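Local atomic coordinates of aromatic-L-amino-acid decarboxylase (Catharanthus roseus, PDB entry 6EEW), a protein that catalyses the pyridoxal 5'-phosphate-dependent decarboxylation of L-tryptophan to tryptamine and of 5-hydroxy-L-tryptophan to serotonin, working as a homodimer. Residues F124-S129 with D357-F362; G57-R62 with K83-G88. All coordinates share one frame; numbering follows the deposited sequence.

Following the chain from the N terminus, interaction 2 closes first. It joins residues 57-62, in the loop after helix 24-44, to residues 83-88 at the end of helix 74-85, with only 20 residues between them. Interaction 1 opens later. It brings residues 124-129, between helices 107-119 and 130-146, against residues 357-362, which lie in the loop between helices 346-350 and 375-409. The 227 residues it spans include all seven strands of the mixed sheet. The two contacts follow in series and neither nest nor cross. The nearest atoms of interaction 1 and interaction 2 are about 31 Å apart. Both touch the second subunit of the dimer, and only interaction 1 reaches a tryptophan pocket.

Interaction 1. Residues F124-S129 with D357-F362; sequences FTWVSS and DKVVDF. With TRP (tryptophan), chain G.
The backbones of 124-126 and 359-362 run almost antiparallel, 173° apart, and come nearest at T125 and D361, whose CA atoms are 4.0 Å apart. The backbone N of W126 donates to OD1 of D361 at 2.7 Å, meeting the oxygen nearly in line with its C-O bond; the N-H...O angle is 162°. The D361 side chain crosses that of T125 obliquely, with OD1 of D361 3.2 Å from CB of T125. CG of W126, anti to the backbone N (chi1 175°), carries the indole toward V359. V359 packs by it, though its detailed placement is doubtful. NE1 of W126 hydrogen-bonds to OE2 of E134 on helix 130-146. T125 OG1 accepts from the backbone N of S128 at 2.9 Å, an ST motif that overlaps the type I turn W126-S129. The F124 side chain leaves the backbone away from 357-362, and CE2 of F124 comes 3.4 Å from CB of the bound tryptophan. F124 lines this pocket with V122, T369 and G370. W92 and F100 of the second subunit pack against F124, F100 edge-to-face, so the pocket lies at the dimer interface. The contact joins the loop entering helix 130-146 to the loop before helix 375-409, with V359 and V360 also resting on helix 130-146.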
loop_
_atom_site.group_PDB
_atom_site.type_symbol
_atom_site.label_atom_id
_atom_site.label_comp_id
_atom_site.label_asym_id
_atom_site.label_seq_id
_atom_site.Cartn_x
_atom_site.Cartn_y
_atom_site.Cartn_z
ATOM N N PHE A 124 -8.571 -2.968 -9.824
ATOM C CA PHE A 124 -9.047 -4.068 -8.997
ATOM C C PHE A 124 -9.503 -5.259 -9.827
ATOM O O PHE A 124 -9.506 -6.383 -9.313
ATOM C CB PHE A 124 -10.172 -3.619 -8.047
ATOM C CG PHE A 124 -11.167 -2.657 -8.656
ATOM C CD1 PHE A 124 -12.197 -3.112 -9.459
ATOM C CD2 PHE A 124 -11.076 -1.299 -8.404
ATOM C CE1 PHE A 124 -13.120 -2.233 -9.998
ATOM C CE2 PHE A 124 -11.981 -0.410 -8.961
ATOM C CZ PHE A 124 -13.011 -0.877 -9.747
ATOM N N THR A 125 -9.856 -5.053 -11.096
ATOM C CA THR A 125 -10.266 -6.151 -11.963
ATOM C C THR A 125 -9.589 -5.987 -13.315
ATOM O O THR A 125 -9.017 -4.939 -13.623
ATOM C CB THR A 125 -11.795 -6.192 -12.138
ATOM O OG1 THR A 125 -12.251 -4.973 -12.760
ATOM C CG2 THR A 125 -12.455 -6.338 -10.781
ATOM N N TRP A 126 -9.597 -7.053 -14.117
ATOM C CA TRP A 126 -9.100 -6.906 -15.483
ATOM C C TRP A 126 -9.916 -5.865 -16.249
ATOM O O TRP A 126 -9.361 -4.996 -16.934
ATOM C CB TRP A 126 -9.131 -8.253 -16.201
ATOM C CG TRP A 126 -8.757 -8.142 -17.639
ATOM C CD1 TRP A 126 -7.499 -8.253 -18.181
ATOM C CD2 TRP A 126 -9.639 -7.860 -18.725
ATOM N NE1 TRP A 126 -7.556 -8.062 -19.541
ATOM C CE2 TRP A 126 -8.853 -7.810 -19.901
ATOM C CE3 TRP A 126 -11.015 -7.624 -18.820
ATOM C CZ2 TRP A 126 -9.402 -7.560 -21.157
ATOM C CZ3 TRP A 126 -11.556 -7.369 -20.076
ATOM C CH2 TRP A 126 -10.752 -7.350 -21.224
ATOM N N VAL A 127 -11.239 -5.914 -16.119
ATOM C CA VAL A 127 -12.093 -4.971 -16.842
ATOM C C VAL A 127 -11.823 -3.542 -16.379
ATOM O O VAL A 127 -11.846 -2.601 -17.178
ATOM C CB VAL A 127 -13.563 -5.374 -16.670
ATOM C CG1 VAL A 127 -13.760 -5.849 -15.271
ATOM C CG2 VAL A 127 -14.506 -4.193 -17.009
ATOM N N SER A 128 -11.558 -3.347 -15.081
ATOM C CA SER A 128 -11.318 -1.972 -14.655
ATOM C C SER A 128 -10.002 -1.403 -15.163
ATOM O O SER A 128 -9.696 -0.289 -14.718
ATOM C CB SER A 128 -11.371 -1.853 -13.135
ATOM O OG SER A 128 -10.232 -2.427 -12.557
ATOM N N SER A 129 -9.237 -2.118 -16.009
ATOM C CA SER A 129 -8.135 -1.547 -16.793
ATOM C C SER A 129 -7.256 -2.685 -17.310
ATOM O O SER A 129 -6.305 -3.107 -16.641
ATOM C CB SER A 129 -7.336 -0.546 -15.959
ATOM O OG SER A 129 -6.786 0.463 -16.788
ATOM N N ASP A 357 -9.958 -19.219 -17.664
ATOM C CA ASP A 357 -9.597 -17.817 -17.825
ATOM C C ASP A 357 -8.090 -17.671 -18.003
ATOM O O ASP A 357 -7.297 -18.444 -17.458
ATOM C CB ASP A 357 -10.051 -17.011 -16.613
ATOM C CG ASP A 357 -9.596 -17.633 -15.310
ATOM O OD1 ASP A 357 -9.873 -18.834 -15.101
ATOM O OD2 ASP A 357 -8.943 -16.935 -14.508
ATOM N N LYS A 358 -7.698 -16.662 -18.778
ATOM C CA LYS A 358 -6.295 -16.336 -18.995
ATOM C C LYS A 358 -5.910 -15.016 -18.341
ATOM O O LYS A 358 -4.823 -14.488 -18.602
ATOM C CB LYS A 358 -5.992 -16.300 -20.497
ATOM C CG LYS A 358 -7.005 -15.504 -21.305
ATOM C CD LYS A 358 -6.540 -15.264 -22.732
ATOM C CE LYS A 358 -7.054 -16.323 -23.700
ATOM N NZ LYS A 358 -6.673 -15.976 -25.112
ATOM N N VAL A 359 -6.767 -14.489 -17.470
ATOM C CA VAL A 359 -6.650 -13.131 -16.961
ATOM C C VAL A 359 -7.199 -13.111 -15.540
ATOM O O VAL A 359 -8.144 -13.833 -15.211
ATOM C CB VAL A 359 -7.395 -12.149 -17.897
ATOM C CG1 VAL A 359 -8.159 -11.138 -17.101
ATOM C CG2 VAL A 359 -6.425 -11.494 -18.889
ATOM N N VAL A 360 -6.622 -12.256 -14.698
ATOM C CA VAL A 360 -6.933 -12.246 -13.278
ATOM C C VAL A 360 -7.545 -10.901 -12.874
ATOM O O VAL A 360 -7.505 -9.920 -13.616
ATOM C CB VAL A 360 -5.679 -12.536 -12.427
ATOM C CG1 VAL A 360 -4.975 -13.780 -12.944
ATOM C CG2 VAL A 360 -4.738 -11.351 -12.414
ATOM N N ASP A 361 -8.164 -10.894 -11.691
ATOM C CA ASP A 361 -8.561 -9.679 -10.992
ATOM C C ASP A 361 -7.673 -9.592 -9.758
ATOM O O ASP A 361 -7.814 -10.395 -8.827
ATOM C CB ASP A 361 -10.040 -9.677 -10.603
ATOM C CG ASP A 361 -10.975 -9.743 -11.803
ATOM O OD1 ASP A 361 -10.683 -9.112 -12.846
ATOM O OD2 ASP A 361 -12.037 -10.397 -11.677
ATOM N N PHE A 362 -6.731 -8.648 -9.762
ATOM C CA PHE A 362 -5.722 -8.663 -8.710
ATOM C C PHE A 362 -6.283 -8.286 -7.350
ATOM O O PHE A 362 -5.603 -8.487 -6.343
ATOM C CB PHE A 362 -4.535 -7.763 -9.070
ATOM C CG PHE A 362 -3.448 -8.479 -9.853
ATOM C CD1 PHE A 362 -2.677 -9.475 -9.247
ATOM C CD2 PHE A 362 -3.188 -8.158 -11.181
ATOM C CE1 PHE A 362 -1.683 -10.144 -9.957
ATOM C CE2 PHE A 362 -2.174 -8.816 -11.908
ATOM C CZ PHE A 362 -1.423 -9.808 -11.299
HETATM N N TRP G . -15.375 1.678 -5.108
HETATM C CA TRP G . -15.076 0.793 -6.216
HETATM C C TRP G . -16.174 -0.266 -6.334
HETATM O O TRP G . -17.354 0.082 -6.248
HETATM C CB TRP G . -13.700 0.134 -6.029
HETATM C CG TRP G . -12.636 1.041 -5.434
HETATM C CD1 TRP G . -11.823 0.749 -4.370
HETATM C CD2 TRP G . -12.287 2.371 -5.847
HETATM N NE1 TRP G . -10.987 1.808 -4.108
HETATM C CE2 TRP G . -11.248 2.814 -5.001
HETATM C CE3 TRP G . -12.751 3.226 -6.843
HETATM C CZ2 TRP G . -10.673 4.074 -5.117
HETATM C CZ3 TRP G . -12.161 4.483 -6.973
HETATM C CH2 TRP G . -11.136 4.894 -6.110
HETATM O OXT TRP G . -15.920 -1.471 -6.513
#

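Interaction 2. Residues G57-R62 with K83-G88; sequences GYLRKR and KDIIPG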
loop_
_atom_site.group_PDB
_atom_site.type_symbol
_atom_site.label_atom_id
_atom_site.label_comp_id
_atom_site.label_asym_id
_atom_site.label_seq_id
_atom_site.Cartn_x
_atom_site.Cartn_y
_atom_site.Cartn_z
ATOM N N GLY A 57 9.091 17.586 17.633
ATOM C CA GLY A 57 8.139 18.673 17.703
ATOM C C GLY A 57 8.588 19.965 17.066
ATOM O O GLY A 57 7.897 20.978 17.207
ATOM N N TYR A 58 9.715 19.964 16.354
ATOM C CA TYR A 58 10.217 21.212 15.789
ATOM C C TYR A 58 9.259 21.790 14.758
ATOM O O TYR A 58 9.190 23.012 14.589
ATOM C CB TYR A 58 11.577 20.988 15.131
ATOM C CG TYR A 58 11.433 20.561 13.694
ATOM C CD1 TYR A 58 11.205 19.234 13.369
ATOM C CD2 TYR A 58 11.482 21.493 12.661
ATOM C CE1 TYR A 58 11.057 18.833 12.048
ATOM C CE2 TYR A 58 11.330 21.104 11.335
ATOM C CZ TYR A 58 11.122 19.770 11.033
ATOM O OH TYR A 58 10.978 19.368 9.717
ATOM N N LEU A 59 8.546 20.936 14.025
ATOM C CA LEU A 59 7.755 21.431 12.910
ATOM C C LEU A 59 6.430 22.038 13.360
ATOM O O LEU A 59 5.825 22.803 12.601
ATOM C CB LEU A 59 7.524 20.306 11.901
ATOM C CG LEU A 59 7.005 20.759 10.538
ATOM C CD1 LEU A 59 7.976 21.737 9.896
ATOM C CD2 LEU A 59 6.739 19.568 9.633
ATOM N N ARG A 60 5.973 21.725 14.578
ATOM C CA ARG A 60 4.753 22.345 15.092
ATOM C C ARG A 60 4.919 23.848 15.272
ATOM O O ARG A 60 3.952 24.604 15.116
ATOM C CB ARG A 60 4.347 21.699 16.420
ATOM C CG ARG A 60 3.332 22.506 17.229
ATOM C CD ARG A 60 1.916 22.405 16.661
ATOM N NE ARG A 60 1.781 23.045 15.353
ATOM C CZ ARG A 60 0.905 22.665 14.423
ATOM N NH1 ARG A 60 0.094 21.640 14.655
ATOM N NH2 ARG A 60 0.846 23.299 13.257
ATOM N N LYS A 61 6.127 24.301 15.595
ATOM C CA LYS A 61 6.366 25.717 15.830
ATOM C C LYS A 61 6.487 26.524 14.543
ATOM O O LYS A 61 6.594 27.754 14.616
ATOM C CB LYS A 61 7.647 25.894 16.652
ATOM C CG LYS A 61 7.832 24.871 17.770
ATOM C CD LYS A 61 9.170 25.079 18.471
ATOM C CE LYS A 61 9.461 23.987 19.488
ATOM N NZ LYS A 61 10.707 24.276 20.253
ATOM N N ARG A 62 6.456 25.876 13.373
ATOM C CA ARG A 62 6.652 26.549 12.096
ATOM C C ARG A 62 5.464 26.452 11.151
ATOM O O ARG A 62 5.482 27.101 10.098
ATOM C CB ARG A 62 7.895 25.998 11.382
ATOM C CG ARG A 62 9.166 26.100 12.195
ATOM C CD ARG A 62 10.337 25.584 11.394
ATOM N NE ARG A 62 11.562 25.460 12.182
ATOM C CZ ARG A 62 12.722 25.032 11.690
ATOM N NH1 ARG A 62 12.818 24.683 10.413
ATOM N NH2 ARG A 62 13.785 24.947 12.476
ATOM N N LYS A 83 12.840 25.302 3.509
ATOM C CA LYS A 83 13.266 25.865 4.784
ATOM C C LYS A 83 12.839 25.049 6.001
ATOM O O LYS A 83 13.520 25.106 7.031
ATOM C CB LYS A 83 12.747 27.302 4.899
ATOM C CG LYS A 83 13.284 28.106 6.069
ATOM C CD LYS A 83 12.475 29.380 6.199
ATOM C CE LYS A 83 11.000 29.059 6.373
ATOM N NZ LYS A 83 10.175 30.280 6.472
ATOM N N ASP A 84 11.739 24.293 5.919
ATOM C CA ASP A 84 11.152 23.604 7.061
ATOM C C ASP A 84 11.026 22.099 6.881
ATOM O O ASP A 84 10.985 21.383 7.883
ATOM C CB ASP A 84 9.744 24.144 7.361
ATOM C CG ASP A 84 9.722 25.638 7.618
ATOM O OD1 ASP A 84 10.588 26.132 8.373
ATOM O OD2 ASP A 84 8.819 26.314 7.072
ATOM N N ILE A 85 10.935 21.598 5.645
ATOM C CA ILE A 85 10.774 20.164 5.414
ATOM C C ILE A 85 12.116 19.499 5.132
ATOM O O ILE A 85 12.566 18.636 5.896
ATOM C CB ILE A 85 9.793 19.876 4.265
ATOM C CG1 ILE A 85 8.418 20.488 4.550
ATOM C CG2 ILE A 85 9.674 18.368 4.064
ATOM C CD1 ILE A 85 7.752 19.950 5.790
ATOM N N ILE A 86 12.772 19.888 4.045
ATOM C CA ILE A 86 14.001 19.204 3.647
ATOM C C ILE A 86 15.026 19.210 4.777
ATOM O O ILE A 86 15.577 18.144 5.087
ATOM C CB ILE A 86 14.538 19.790 2.339
ATOM C CG1 ILE A 86 13.625 19.392 1.176
ATOM C CG2 ILE A 86 15.958 19.335 2.083
ATOM C CD1 ILE A 86 13.969 20.056 -0.132
ATOM N N PRO A 87 15.283 20.328 5.461
ATOM C CA PRO A 87 16.219 20.276 6.598
ATOM C C PRO A 87 15.772 19.323 7.684
ATOM O O PRO A 87 16.614 18.865 8.465
ATOM C CB PRO A 87 16.247 21.726 7.102
ATOM C CG PRO A 87 15.783 22.544 5.934
ATOM C CD PRO A 87 14.767 21.687 5.231
ATOM N N GLY A 88 14.488 18.979 7.739
ATOM C CA GLY A 88 14.006 18.006 8.694
ATOM C C GLY A 88 14.003 16.579 8.197
ATOM O O GLY A 88 13.573 15.673 8.917
#
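Y58 reaches across to the end of helix 74-85, where its OH donates to the backbone O of D84 at 2.7 Å. The bond is nearly straight at the acceptor, with a C=O...OH angle of 168°, and the carbonyl oxygen lies in the plane of the ring. The same OH sits 3.5 Å from CA of G88, where a side chain would collide with it. L59 brings CD1 to 3.6 Å from the D84 carbonyl oxygen and CD2 to 4.0 Å from CD1 of I85. R62 runs out extended from CG to NE and pairs with D84. NH1 of R62 lies 3.4 Å from OD1 of D84, a long salt bridge with a weak hydrogen bond; the guanidinium and carboxylate planes are 62° apart. CD2 of Y58 lies over the centre of the guanidinium face, and CB of L59 covers a face of the phenol. A phenylalanine in place of Y58 would probably leave the D84 carbonyl without the phenol donor. Further out, E134 of the second subunit accepts from the backbone N of G57 and L59. The short phenol-to-carbonyl bond is probably the firmer of the two polar ties, with R62, at the surface, adding a looser one to D84.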